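Local coordinates for flavodoxin, WrbA-like protein (Agrobacterium tumefaciens, PDB 3D7N) that probably binds FMN in a flavodoxin-like fold and may pass electrons from NAD(P)H to quinones, as WrbA-type reductases do, at residues A[7-12]-A[179-184]; A[22-27]-A[33-38]; A[58-63]-A[87-92]; A[71-76]-A[111-116]. One frame throughout, in Å; residues are numbered along the deposited sequence.

Contact 1: A[7-12]-A[179-184]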
loop_
_atom_site.group_PDB
_atom_site.type_symbol
_atom_site.label_atom_id
_atom_site.label_comp_id
_atom_site.label_asym_id
_atom_site.label_seq_id
_atom_site.Cartn_x
_atom_site.Cartn_y
_atom_site.Cartn_z
ATOM N N SER A 7 27.219 -13.059 12.557
ATOM C CA SER A 7 26.250 -13.146 11.440
ATOM C C SER A 7 26.785 -12.853 10.042
ATOM O O SER A 7 27.687 -12.041 9.859
ATOM C CB SER A 7 25.049 -12.215 11.706
ATOM O OG SER A 7 25.353 -10.846 11.442
ATOM N N ASN A 8 26.190 -13.532 9.069
ATOM C CA ASN A 8 26.463 -13.311 7.663
ATOM C C ASN A 8 25.252 -12.608 7.056
ATOM O O ASN A 8 24.173 -13.152 7.003
ATOM C CB ASN A 8 26.771 -14.653 6.945
ATOM C CG ASN A 8 26.857 -14.501 5.395
ATOM O OD1 ASN A 8 27.456 -13.522 4.879
ATOM N ND2 ASN A 8 26.257 -15.465 4.649
ATOM N N THR A 9 25.453 -11.365 6.654
ATOM C CA THR A 9 24.456 -10.531 6.016
ATOM C C THR A 9 24.832 -10.368 4.559
ATOM O O THR A 9 25.982 -10.206 4.237
ATOM C CB THR A 9 24.365 -9.173 6.703
ATOM O OG1 THR A 9 24.100 -9.401 8.084
ATOM C CG2 THR A 9 23.198 -8.275 6.095
ATOM N N VAL A 10 23.855 -10.454 3.670
ATOM C CA VAL A 10 24.077 -10.191 2.261
ATOM C C VAL A 10 23.259 -8.993 1.832
ATOM O O VAL A 10 22.070 -8.912 2.147
ATOM C CB VAL A 10 23.678 -11.421 1.415
ATOM C CG1 VAL A 10 23.471 -11.035 -0.057
ATOM C CG2 VAL A 10 24.732 -12.536 1.572
ATOM N N VAL A 11 23.886 -8.042 1.150
ATOM C CA VAL A 11 23.149 -6.964 0.499
ATOM C C VAL A 11 23.030 -7.342 -0.992
ATOM O O VAL A 11 24.075 -7.513 -1.698
ATOM C CB VAL A 11 23.836 -5.609 0.689
ATOM C CG1 VAL A 11 23.192 -4.569 -0.202
ATOM C CG2 VAL A 11 23.814 -5.205 2.160
ATOM N N VAL A 12 21.777 -7.531 -1.448
ATOM C CA VAL A 12 21.468 -7.878 -2.851
ATOM C C VAL A 12 20.680 -6.696 -3.412
ATOM O O VAL A 12 19.664 -6.279 -2.832
ATOM C CB VAL A 12 20.672 -9.231 -2.978
ATOM C CG1 VAL A 12 19.294 -9.157 -2.254
ATOM C CG2 VAL A 12 20.522 -9.644 -4.444
ATOM N N ARG A 179 22.205 -2.334 12.291
ATOM C CA ARG A 179 21.047 -2.734 13.084
ATOM C C ARG A 179 20.483 -4.077 12.599
ATOM O O ARG A 179 20.004 -4.900 13.395
ATOM C CB ARG A 179 19.997 -1.635 13.028
ATOM C CG ARG A 179 18.701 -1.957 13.731
ATOM C CD ARG A 179 17.736 -0.840 13.526
ATOM N NE ARG A 179 16.335 -1.174 13.791
ATOM C CZ ARG A 179 15.780 -1.256 15.002
ATOM N NH1 ARG A 179 14.478 -1.476 15.127
ATOM N NH2 ARG A 179 16.501 -1.111 16.088
ATOM N N VAL A 180 20.567 -4.320 11.296
ATOM C CA VAL A 180 20.113 -5.602 10.740
ATOM C C VAL A 180 21.073 -6.708 11.157
ATOM O O VAL A 180 20.629 -7.768 11.585
ATOM C CB VAL A 180 20.004 -5.603 9.166
ATOM C CG1 VAL A 180 19.636 -7.032 8.661
ATOM C CG2 VAL A 180 19.001 -4.538 8.664
ATOM N N ALA A 181 22.364 -6.468 11.041
ATOM C CA ALA A 181 23.327 -7.473 11.407
ATOM C C ALA A 181 23.121 -7.803 12.851
ATOM O O ALA A 181 23.205 -8.923 13.247
ATOM C CB ALA A 181 24.709 -6.997 11.165
ATOM N N ASN A 182 22.812 -6.809 13.640
ATOM C CA ASN A 182 22.630 -7.051 15.033
ATOM C C ASN A 182 21.492 -7.979 15.321
ATOM O O ASN A 182 21.604 -8.843 16.147
ATOM C CB ASN A 182 22.427 -5.760 15.775
ATOM C CG ASN A 182 22.765 -5.886 17.231
ATOM O OD1 ASN A 182 21.921 -5.682 18.090
ATOM N ND2 ASN A 182 24.013 -6.224 17.521
ATOM N N VAL A 183 20.377 -7.797 14.637
ATOM C CA VAL A 183 19.252 -8.668 14.840
ATOM C C VAL A 183 19.574 -10.039 14.326
ATOM O O VAL A 183 19.175 -11.006 14.893
ATOM C CB VAL A 183 18.028 -8.158 14.131
ATOM C CG1 VAL A 183 16.914 -9.111 14.286
ATOM C CG2 VAL A 183 17.642 -6.863 14.678
ATOM N N ALA A 184 20.315 -10.110 13.248
ATOM C CA ALA A 184 20.626 -11.367 12.639
ATOM C C ALA A 184 21.524 -12.202 13.531
ATOM O O ALA A 184 21.469 -13.397 13.513
ATOM C CB ALA A 184 21.259 -11.147 11.318
#
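Ser7 meets the C-terminal helix 167-186 with both atoms of its side chain, just before the first strand of the sheet begins. Its CB lies 4.0 Å from the methyl CB of Ala184, while OG reaches back one turn to the backbone carbonyl of Ala181. That hydrogen bond, Ser7 OG to Ala181 O, is weak at 3.4 Å. The hydroxyl gets there because OG sits between the backbone N and the carbonyl carbon (chi1 78°), on the side that faces the helix.

Thr9, the first residue of strand 9-13, points at the helix again. Its OG1 rests against Ala181, 3.9 Å from its CA and 4.0 Å from its CB, and its CG2 is directed to the sheet neighbour Ile59. Two small residues one turn apart, Ala181 and Ala184, thus let the last helix lie close against the start of the central, mainly parallel sheet of this flavodoxin-like fold. The chemistry is thin: one weak hydrogen bond and a few van der Waals contacts, with the buried Thr9 OG1 lacking any polar partner in the model, so close packing probably contributes more than polarity.

Contact 2: A[22-27]-A[33-38]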
loop_
_atom_site.group_PDB
_atom_site.type_symbol
_atom_site.label_atom_id
_atom_site.label_comp_id
_atom_site.label_asym_id
_atom_site.label_seq_id
_atom_site.Cartn_x
_atom_site.Cartn_y
_atom_site.Cartn_z
ATOM N N ARG A 22 25.684 3.226 -4.128
ATOM C CA ARG A 22 26.350 3.909 -3.018
ATOM C C ARG A 22 25.654 3.624 -1.688
ATOM O O ARG A 22 26.285 3.391 -0.662
ATOM C CB ARG A 22 26.410 5.425 -3.293
ATOM C CG ARG A 22 27.352 6.191 -2.420
ATOM C CD ARG A 22 28.806 5.813 -2.678
ATOM N NE ARG A 22 29.678 6.229 -1.572
ATOM C CZ ARG A 22 29.796 5.607 -0.395
ATOM N NH1 ARG A 22 29.091 4.517 -0.099
ATOM N NH2 ARG A 22 30.616 6.101 0.517
HETATM N N MSE A 23 24.334 3.623 -1.718
HETATM C CA MSE A 23 23.542 3.303 -0.523
HETATM C C MSE A 23 23.750 1.846 -0.064
HETATM O O MSE A 23 23.744 1.551 1.123
HETATM C CB MSE A 23 22.079 3.590 -0.805
HETATM C CG MSE A 23 21.411 4.514 0.195
HETATM SE SE MSE A 23 19.431 4.309 -0.114
HETATM C CE MSE A 23 18.806 4.364 1.802
ATOM N N ALA A 24 23.937 0.945 -1.019
ATOM C CA ALA A 24 24.211 -0.443 -0.721
ATOM C C ALA A 24 25.580 -0.590 -0.065
ATOM O O ALA A 24 25.706 -1.324 0.912
ATOM C CB ALA A 24 24.122 -1.283 -1.980
ATOM N N GLU A 25 26.609 0.087 -0.608
ATOM C CA GLU A 25 27.920 0.097 0.023
ATOM C C GLU A 25 27.829 0.566 1.479
ATOM O O GLU A 25 28.409 -0.026 2.366
ATOM C CB GLU A 25 28.925 0.948 -0.791
ATOM C CG GLU A 25 29.323 0.296 -2.132
ATOM C CD GLU A 25 29.979 1.239 -3.146
ATOM O OE1 GLU A 25 29.552 2.400 -3.326
ATOM O OE2 GLU A 25 30.933 0.801 -3.806
ATOM N N ALA A 26 27.067 1.617 1.713
ATOM C CA ALA A 26 26.838 2.130 3.061
ATOM C C ALA A 26 26.176 1.103 4.017
ATOM O O ALA A 26 26.627 0.916 5.171
ATOM C CB ALA A 26 26.021 3.434 2.978
ATOM N N VAL A 27 25.132 0.428 3.540
ATOM C CA VAL A 27 24.463 -0.613 4.307
ATOM C C VAL A 27 25.418 -1.796 4.501
ATOM O O VAL A 27 25.589 -2.253 5.620
ATOM C CB VAL A 27 23.112 -1.047 3.629
ATOM C CG1 VAL A 27 22.405 -2.239 4.384
ATOM C CG2 VAL A 27 22.183 0.176 3.474
ATOM N N ALA A 33 28.551 -6.578 5.429
ATOM C CA ALA A 33 27.896 -7.535 4.541
ATOM C C ALA A 33 28.727 -7.767 3.304
ATOM O O ALA A 33 29.624 -6.992 2.999
ATOM C CB ALA A 33 26.555 -6.995 4.129
ATOM N N THR A 34 28.430 -8.846 2.584
ATOM C CA THR A 34 28.902 -8.969 1.214
ATOM C C THR A 34 27.823 -8.362 0.293
ATOM O O THR A 34 26.637 -8.260 0.658
ATOM C CB THR A 34 29.289 -10.425 0.848
ATOM O OG1 THR A 34 28.172 -11.281 1.057
ATOM C CG2 THR A 34 30.421 -10.896 1.713
ATOM N N LEU A 35 28.274 -7.898 -0.861
ATOM C CA LEU A 35 27.463 -7.187 -1.811
ATOM C C LEU A 35 27.255 -8.071 -3.026
ATOM O O LEU A 35 28.212 -8.714 -3.516
ATOM C CB LEU A 35 28.153 -5.912 -2.259
ATOM C CG LEU A 35 28.024 -4.662 -1.397
ATOM C CD1 LEU A 35 29.094 -3.667 -1.834
ATOM C CD2 LEU A 35 26.668 -4.113 -1.551
ATOM N N HIS A 36 26.013 -8.105 -3.513
ATOM C CA HIS A 36 25.693 -8.836 -4.724
ATOM C C HIS A 36 24.753 -8.029 -5.590
ATOM O O HIS A 36 23.723 -7.584 -5.126
ATOM C CB HIS A 36 25.107 -10.202 -4.369
ATOM C CG HIS A 36 26.144 -11.192 -3.941
ATOM N ND1 HIS A 36 26.924 -11.883 -4.841
ATOM C CD2 HIS A 36 26.550 -11.580 -2.712
ATOM C CE1 HIS A 36 27.762 -12.667 -4.185
ATOM N NE2 HIS A 36 27.556 -12.501 -2.889
ATOM N N ALA A 37 25.123 -7.849 -6.852
ATOM C CA ALA A 37 24.463 -6.891 -7.722
ATOM C C ALA A 37 23.590 -7.636 -8.691
ATOM O O ALA A 37 24.088 -8.514 -9.368
ATOM C CB ALA A 37 25.500 -6.071 -8.485
ATOM N N ILE A 38 22.298 -7.303 -8.743
ATOM C CA ILE A 38 21.411 -7.725 -9.845
ATOM C C ILE A 38 21.833 -6.889 -11.036
ATOM O O ILE A 38 21.920 -5.668 -10.919
ATOM C CB ILE A 38 19.942 -7.414 -9.534
ATOM C CG1 ILE A 38 19.492 -8.161 -8.271
ATOM C CG2 ILE A 38 19.029 -7.672 -10.738
ATOM C CD1 ILE A 38 18.381 -7.441 -7.436
#
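Apolar packing carries this contact, and Leu35 supplies all of it from the strand side. Its two methyl groups divide the work. CD2 touches the CB of Ala24 at 3.8 Å and lies equally near the carbonyl O of Ala24, so that it rests against the helix backbone as well as the methyl. CD1 meets the side chain of Glu25, 4.0 Å from its CG. The leucine holds CG beside its backbone N and anti to its carbonyl carbon (chi1 -84°), which sends the fork across to the helix.

Helix 19-31 and strand 34-37 are the last two elements of a beta-alpha-beta unit that starts with strand 9-13, the opening crossover of the flavodoxin-like fold. The helix runs over one side of the sheet, and Leu35 and Ala24 both also touch Tyr13 of the first strand, while Ala24 and Val27 reach Phe97 in strand 93-100.

The charged part lies on the outer side of the helix. Glu25 starts away from the strand, and its extended chain crosses the leucine side chain at about a right angle, leaving the aliphatic CG to make the contact. Its carboxylate faces Arg22 one turn earlier; Arg22 NH1 and Glu25 OE1 are 3.9 Å apart, a long salt bridge in which the oxygen stands well out of the guanidinium plane and no N-H points at it.

Contact 3: A[58-63]-A[87-92]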
loop_
_atom_site.group_PDB
_atom_site.type_symbol
_atom_site.label_atom_id
_atom_site.label_comp_id
_atom_site.label_asym_id
_atom_site.label_seq_id
_atom_site.Cartn_x
_atom_site.Cartn_y
_atom_site.Cartn_z
ATOM N N ILE A 58 19.231 -10.907 4.785
ATOM C CA ILE A 58 19.160 -10.475 3.368
ATOM C C ILE A 58 18.568 -9.092 3.374
ATOM O O ILE A 58 17.477 -8.873 3.919
ATOM C CB ILE A 58 18.267 -11.394 2.479
ATOM C CG1 ILE A 58 18.797 -12.830 2.510
ATOM C CG2 ILE A 58 18.235 -10.886 1.054
ATOM C CD1 ILE A 58 17.857 -13.892 1.880
ATOM N N ILE A 59 19.331 -8.153 2.833
ATOM C CA ILE A 59 18.889 -6.784 2.729
ATOM C C ILE A 59 18.752 -6.466 1.242
ATOM O O ILE A 59 19.694 -6.558 0.492
ATOM C CB ILE A 59 19.851 -5.789 3.412
ATOM C CG1 ILE A 59 20.162 -6.229 4.850
ATOM C CG2 ILE A 59 19.261 -4.356 3.391
ATOM C CD1 ILE A 59 21.157 -5.246 5.619
ATOM N N PHE A 60 17.547 -6.099 0.859
ATOM C CA PHE A 60 17.177 -5.793 -0.501
ATOM C C PHE A 60 17.393 -4.304 -0.837
ATOM O O PHE A 60 16.924 -3.434 -0.136
ATOM C CB PHE A 60 15.676 -6.053 -0.654
ATOM C CG PHE A 60 15.242 -7.523 -0.496
ATOM C CD1 PHE A 60 15.860 -8.528 -1.161
ATOM C CD2 PHE A 60 14.144 -7.847 0.279
ATOM C CE1 PHE A 60 15.417 -9.854 -1.017
ATOM C CE2 PHE A 60 13.686 -9.133 0.390
ATOM C CZ PHE A 60 14.319 -10.137 -0.250
ATOM N N GLY A 61 18.025 -4.033 -1.962
ATOM C CA GLY A 61 18.220 -2.682 -2.425
ATOM C C GLY A 61 17.643 -2.412 -3.802
ATOM O O GLY A 61 17.925 -3.105 -4.754
ATOM N N THR A 62 16.861 -1.355 -3.940
ATOM C CA THR A 62 16.391 -1.004 -5.291
ATOM C C THR A 62 16.054 0.461 -5.398
ATOM O O THR A 62 15.634 1.064 -4.413
ATOM C CB THR A 62 15.189 -1.879 -5.708
ATOM O OG1 THR A 62 14.676 -1.421 -6.964
ATOM C CG2 THR A 62 14.055 -1.858 -4.629
ATOM N N PRO A 63 16.258 1.035 -6.578
ATOM C CA PRO A 63 15.703 2.335 -6.954
ATOM C C PRO A 63 14.192 2.301 -6.929
ATOM O O PRO A 63 13.654 1.245 -6.987
ATOM C CB PRO A 63 16.176 2.543 -8.411
ATOM C CG PRO A 63 17.150 1.463 -8.717
ATOM C CD PRO A 63 17.106 0.448 -7.637
ATOM N N ALA A 87 11.005 -23.081 0.576
ATOM C CA ALA A 87 11.144 -22.323 1.845
ATOM C C ALA A 87 12.607 -22.093 2.325
ATOM O O ALA A 87 12.892 -22.022 3.519
ATOM C CB ALA A 87 10.291 -23.007 2.941
ATOM N N LYS A 88 13.528 -21.940 1.390
ATOM C CA LYS A 88 14.934 -21.764 1.728
ATOM C C LYS A 88 15.234 -20.543 2.607
ATOM O O LYS A 88 16.193 -20.567 3.384
ATOM C CB LYS A 88 15.791 -21.710 0.460
ATOM C CG LYS A 88 15.868 -23.066 -0.283
ATOM C CD LYS A 88 17.290 -23.466 -0.738
ATOM C CE LYS A 88 17.998 -24.519 0.158
ATOM N NZ LYS A 88 17.831 -25.918 -0.357
ATOM N N TRP A 89 14.412 -19.491 2.516
ATOM C CA TRP A 89 14.681 -18.273 3.241
ATOM C C TRP A 89 13.785 -18.093 4.456
ATOM O O TRP A 89 13.759 -17.003 5.034
ATOM C CB TRP A 89 14.575 -17.037 2.314
ATOM C CG TRP A 89 15.514 -17.045 1.124
ATOM C CD1 TRP A 89 16.494 -17.939 0.866
ATOM C CD2 TRP A 89 15.571 -16.080 0.061
ATOM N NE1 TRP A 89 17.129 -17.635 -0.290
ATOM C CE2 TRP A 89 16.590 -16.500 -0.821
ATOM C CE3 TRP A 89 14.863 -14.910 -0.232
ATOM C CZ2 TRP A 89 16.932 -15.783 -1.977
ATOM C CZ3 TRP A 89 15.185 -14.192 -1.378
ATOM C CH2 TRP A 89 16.212 -14.632 -2.243
ATOM N N GLN A 90 13.032 -19.122 4.832
ATOM C CA GLN A 90 12.152 -19.048 6.008
ATOM C C GLN A 90 12.975 -18.674 7.254
ATOM O O GLN A 90 14.093 -19.161 7.471
ATOM C CB GLN A 90 11.395 -20.392 6.227
ATOM C CG GLN A 90 10.044 -20.322 7.066
ATOM C CD GLN A 90 8.757 -20.061 6.198
ATOM O OE1 GLN A 90 7.602 -20.279 6.655
ATOM N NE2 GLN A 90 8.959 -19.620 4.941
ATOM N N ASP A 91 12.430 -17.766 8.044
ATOM C CA ASP A 91 13.024 -17.335 9.308
ATOM C C ASP A 91 14.315 -16.533 9.236
ATOM O O ASP A 91 14.887 -16.201 10.272
ATOM C CB ASP A 91 13.172 -18.515 10.264
ATOM C CG ASP A 91 11.864 -19.165 10.549
ATOM O OD1 ASP A 91 10.853 -18.474 10.400
ATOM O OD2 ASP A 91 11.828 -20.360 10.882
ATOM N N LYS A 92 14.758 -16.185 8.040
ATOM C CA LYS A 92 15.879 -15.276 7.890
ATOM C C LYS A 92 15.454 -13.861 8.284
ATOM O O LYS A 92 14.258 -13.512 8.237
ATOM C CB LYS A 92 16.415 -15.324 6.436
ATOM C CG LYS A 92 17.075 -16.678 6.036
ATOM C CD LYS A 92 17.871 -16.546 4.739
ATOM C CE LYS A 92 18.397 -17.876 4.154
ATOM N NZ LYS A 92 19.400 -18.560 4.983
#
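Ile58 lays its terminal methyl over one face of the Trp89 indole. CD1 stands 3.9 Å from the centroid of the six-membered ring and 19° off the ring normal, a CH-pi contact, and its closest ring atom is CD2 at 3.6 Å. The two side chains cross at about a right angle, so the isoleucine meets the flat ring end-on. Its CG1 lies anti to the carbonyl carbon (chi1 -59°) and the chain continues extended, which carries CD1 out to the indole. The same methyl also touches the aliphatic part of Lys92, 3.9 Å from CD, so one methyl meets both loop residues, from directions about a right angle apart.

Phe60, two residues further along the strand, adds a looser contact: its CZ is 4.3 Å from Trp89 CZ3, which approaches the phenylalanine ring at the edge, near its plane. The polar ends of the loop residues are held by the end of helix 46-54 and the residues that follow it. Trp89 NE1 donates to Asp53 OD1, which should help to fix the rotation of the indole, and the ammonium group of Lys92 binds the carbonyl oxygens of Asp53 and Ala55.

The loop comprises two successive beta turns, type I from Ala87 to Gln90 and type II from Trp89 to Lys92, and leads directly into strand 93-100, which pairs in parallel with strand 57-65. Trp89 lies beside the start of strand 57-65, packed against Trp49 and Leu52 of helix 46-54, Phe76 of helix 71-79 and the stacked ring of His121.

Contact 4: A[71-76]-A[111-116]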
loop_
_atom_site.group_PDB
_atom_site.type_symbol
_atom_site.label_atom_id
_atom_site.label_comp_id
_atom_site.label_asym_id
_atom_site.label_seq_id
_atom_site.Cartn_x
_atom_site.Cartn_y
_atom_site.Cartn_z
ATOM N N TRP A 71 12.143 -2.649 -12.571
ATOM C CA TRP A 71 11.824 -3.914 -13.170
ATOM C C TRP A 71 12.912 -4.962 -12.947
ATOM O O TRP A 71 12.607 -6.129 -12.789
ATOM C CB TRP A 71 11.496 -3.780 -14.644
ATOM C CG TRP A 71 12.641 -3.532 -15.596
ATOM C CD1 TRP A 71 13.013 -2.332 -16.129
ATOM C CD2 TRP A 71 13.506 -4.515 -16.170
ATOM N NE1 TRP A 71 14.057 -2.506 -16.984
ATOM C CE2 TRP A 71 14.391 -3.834 -17.027
ATOM C CE3 TRP A 71 13.628 -5.915 -16.036
ATOM C CZ2 TRP A 71 15.391 -4.501 -17.765
ATOM C CZ3 TRP A 71 14.627 -6.564 -16.744
ATOM C CH2 TRP A 71 15.483 -5.862 -17.614
ATOM N N GLN A 72 14.165 -4.535 -12.921
ATOM C CA GLN A 72 15.273 -5.428 -12.695
ATOM C C GLN A 72 15.193 -6.035 -11.304
ATOM O O GLN A 72 15.382 -7.216 -11.150
ATOM C CB GLN A 72 16.613 -4.693 -12.873
ATOM C CG GLN A 72 16.979 -4.344 -14.320
ATOM C CD GLN A 72 16.608 -2.904 -14.692
ATOM O OE1 GLN A 72 15.724 -2.285 -14.093
ATOM N NE2 GLN A 72 17.261 -2.390 -15.704
ATOM N N PHE A 73 14.913 -5.230 -10.278
ATOM C CA PHE A 73 14.661 -5.812 -8.944
ATOM C C PHE A 73 13.492 -6.803 -8.913
ATOM O O PHE A 73 13.619 -7.860 -8.331
ATOM C CB PHE A 73 14.467 -4.786 -7.841
ATOM C CG PHE A 73 14.413 -5.417 -6.476
ATOM C CD1 PHE A 73 15.557 -5.692 -5.792
ATOM C CD2 PHE A 73 13.223 -5.822 -5.940
ATOM C CE1 PHE A 73 15.512 -6.294 -4.595
ATOM C CE2 PHE A 73 13.183 -6.435 -4.723
ATOM C CZ PHE A 73 14.321 -6.661 -4.062
ATOM N N LYS A 74 12.373 -6.478 -9.549
ATOM C CA LYS A 74 11.174 -7.340 -9.523
ATOM C C LYS A 74 11.451 -8.649 -10.278
ATOM O O LYS A 74 11.097 -9.718 -9.824
ATOM C CB LYS A 74 9.969 -6.569 -10.076
ATOM C CG LYS A 74 8.648 -7.276 -9.993
ATOM C CD LYS A 74 8.297 -7.680 -8.550
ATOM C CE LYS A 74 6.877 -8.173 -8.403
ATOM N NZ LYS A 74 6.542 -9.282 -9.369
ATOM N N LYS A 75 12.167 -8.585 -11.396
ATOM C CA LYS A 75 12.635 -9.810 -12.086
ATOM C C LYS A 75 13.452 -10.732 -11.177
ATOM O O LYS A 75 13.371 -11.959 -11.259
ATOM C CB LYS A 75 13.488 -9.453 -13.304
ATOM C CG LYS A 75 13.932 -10.686 -14.117
ATOM C CD LYS A 75 14.355 -10.297 -15.514
ATOM C CE LYS A 75 14.544 -11.497 -16.431
ATOM N NZ LYS A 75 15.944 -11.950 -16.472
ATOM N N PHE A 76 14.282 -10.146 -10.345
ATOM C CA PHE A 76 14.992 -10.922 -9.347
ATOM C C PHE A 76 14.041 -11.471 -8.283
ATOM O O PHE A 76 14.196 -12.642 -7.861
ATOM C CB PHE A 76 16.094 -10.097 -8.678
ATOM C CG PHE A 76 16.374 -10.516 -7.292
ATOM C CD1 PHE A 76 17.240 -11.585 -7.035
ATOM C CD2 PHE A 76 15.773 -9.854 -6.219
ATOM C CE1 PHE A 76 17.493 -12.009 -5.722
ATOM C CE2 PHE A 76 16.026 -10.254 -4.898
ATOM C CZ PHE A 76 16.863 -11.349 -4.646
ATOM N N LEU A 111 9.350 0.306 -0.446
ATOM C CA LEU A 111 9.711 -0.310 0.818
ATOM C C LEU A 111 8.676 -1.341 1.257
ATOM O O LEU A 111 9.063 -2.427 1.745
ATOM C CB LEU A 111 9.960 0.744 1.901
ATOM C CG LEU A 111 11.189 1.629 1.629
ATOM C CD1 LEU A 111 11.366 2.693 2.719
ATOM C CD2 LEU A 111 12.405 0.690 1.422
ATOM N N GLN A 112 7.401 -0.990 1.122
ATOM C CA GLN A 112 6.299 -1.881 1.406
ATOM C C GLN A 112 6.294 -3.118 0.570
ATOM O O GLN A 112 5.954 -4.167 1.104
ATOM C CB GLN A 112 4.973 -1.168 1.294
ATOM C CG GLN A 112 4.800 -0.190 2.401
ATOM C CD GLN A 112 3.378 0.123 2.732
ATOM O OE1 GLN A 112 2.727 0.863 2.017
ATOM N NE2 GLN A 112 2.886 -0.439 3.869
ATOM N N TYR A 113 6.733 -3.050 -0.701
ATOM C CA TYR A 113 6.922 -4.257 -1.500
ATOM C C TYR A 113 8.022 -5.173 -0.907
ATOM O O TYR A 113 7.954 -6.391 -0.912
ATOM C CB TYR A 113 7.248 -3.967 -2.981
ATOM C CG TYR A 113 7.551 -5.271 -3.706
ATOM C CD1 TYR A 113 8.834 -5.632 -4.043
ATOM C CD2 TYR A 113 6.544 -6.179 -3.930
ATOM C CE1 TYR A 113 9.102 -6.889 -4.684
ATOM C CE2 TYR A 113 6.788 -7.414 -4.525
ATOM C CZ TYR A 113 8.060 -7.768 -4.869
ATOM O OH TYR A 113 8.241 -8.989 -5.412
ATOM N N LEU A 114 9.062 -4.566 -0.428
ATOM C CA LEU A 114 10.191 -5.270 0.094
ATOM C C LEU A 114 9.777 -6.023 1.373
ATOM O O LEU A 114 10.144 -7.158 1.611
ATOM C CB LEU A 114 11.242 -4.198 0.335
ATOM C CG LEU A 114 12.364 -4.089 -0.703
ATOM C CD1 LEU A 114 12.087 -4.536 -2.146
ATOM C CD2 LEU A 114 13.063 -2.752 -0.618
ATOM N N VAL A 115 8.908 -5.410 2.163
ATOM C CA VAL A 115 8.334 -6.085 3.296
ATOM C C VAL A 115 7.468 -7.308 2.888
ATOM O O VAL A 115 7.568 -8.379 3.500
ATOM C CB VAL A 115 7.465 -5.112 4.124
ATOM C CG1 VAL A 115 6.697 -5.906 5.192
ATOM C CG2 VAL A 115 8.360 -3.971 4.724
ATOM N N LEU A 116 6.639 -7.135 1.868
ATOM C CA LEU A 116 5.842 -8.231 1.315
ATOM C C LEU A 116 6.707 -9.391 0.804
ATOM O O LEU A 116 6.377 -10.528 1.032
ATOM C CB LEU A 116 4.969 -7.747 0.170
ATOM C CG LEU A 116 3.819 -6.807 0.500
ATOM C CD1 LEU A 116 2.978 -6.522 -0.781
ATOM C CD2 LEU A 116 2.918 -7.387 1.595
#
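The two helical segments run almost parallel, 8° apart in direction, with their axes 12.4 Å from each other at closest approach, a spacing that large side chains bridge. Phe73 extends its ring toward helix 104-120 with CG anti to the backbone N (chi1 -172°). CE2 and CZ of that ring meet Leu114 obliquely, its CD1 lying 3.4 Å from CE2 and 3.6 Å from CZ. Beside it, Phe73 CE2 and Tyr113 CE1 face each other at 4.1 Å; each atom lies near the plane of the other ring, so the two rings touch edge to edge without stacking.

Lys74 crosses the end of the tyrosine at about a right angle. Its chain bends at chi2 and chi4, which brings CD and CE alongside the phenol; both CD and CE lie 3.4 Å from Tyr113 OH. The polar ends look elsewhere: Lys74 NZ forms a salt bridge with Asp78 and also binds carbonyl oxygens of Pro69 and Tyr65 of the third subunit, while Tyr113 OH bonds to Met66 O of that subunit.

Helices 71-79 and 104-120 thus lie side by side over one side of the sheet and together contribute to a subunit interface. Beneath them, Phe73 and Leu114 both pack on Thr62 of strand 57-65, Leu114 also meets Phe60, and Trp125 of strand 124-126 touches Leu114 and Val115.

In the fold
The central sheet joins the contacts. Strand 9-13 of contact 1 lies between the strands of contacts 2 and 3, probably hydrogen-bonded to each: Val11 O is 2.7 Å from His36 N, and Val12 O is 2.9 Å from Gly61 N. Contacts 1 and 4 stand on opposite sides of the chain's centre, their centres 18 Å apart. Contacts 3 and 4 have centres 10 Å apart and meet where Phe60 CB packs 3.7 Å from Phe73 CZ; Ile38 of contact 2 reaches the same cluster, its CD1 3.7 Å from Phe76 CG. Flavodoxin-like proteins bind FMN at the C-terminal ends of the parallel strands; strands 9-13 and 57-65, which contacts 1 and 3 involve, probably run toward that site here.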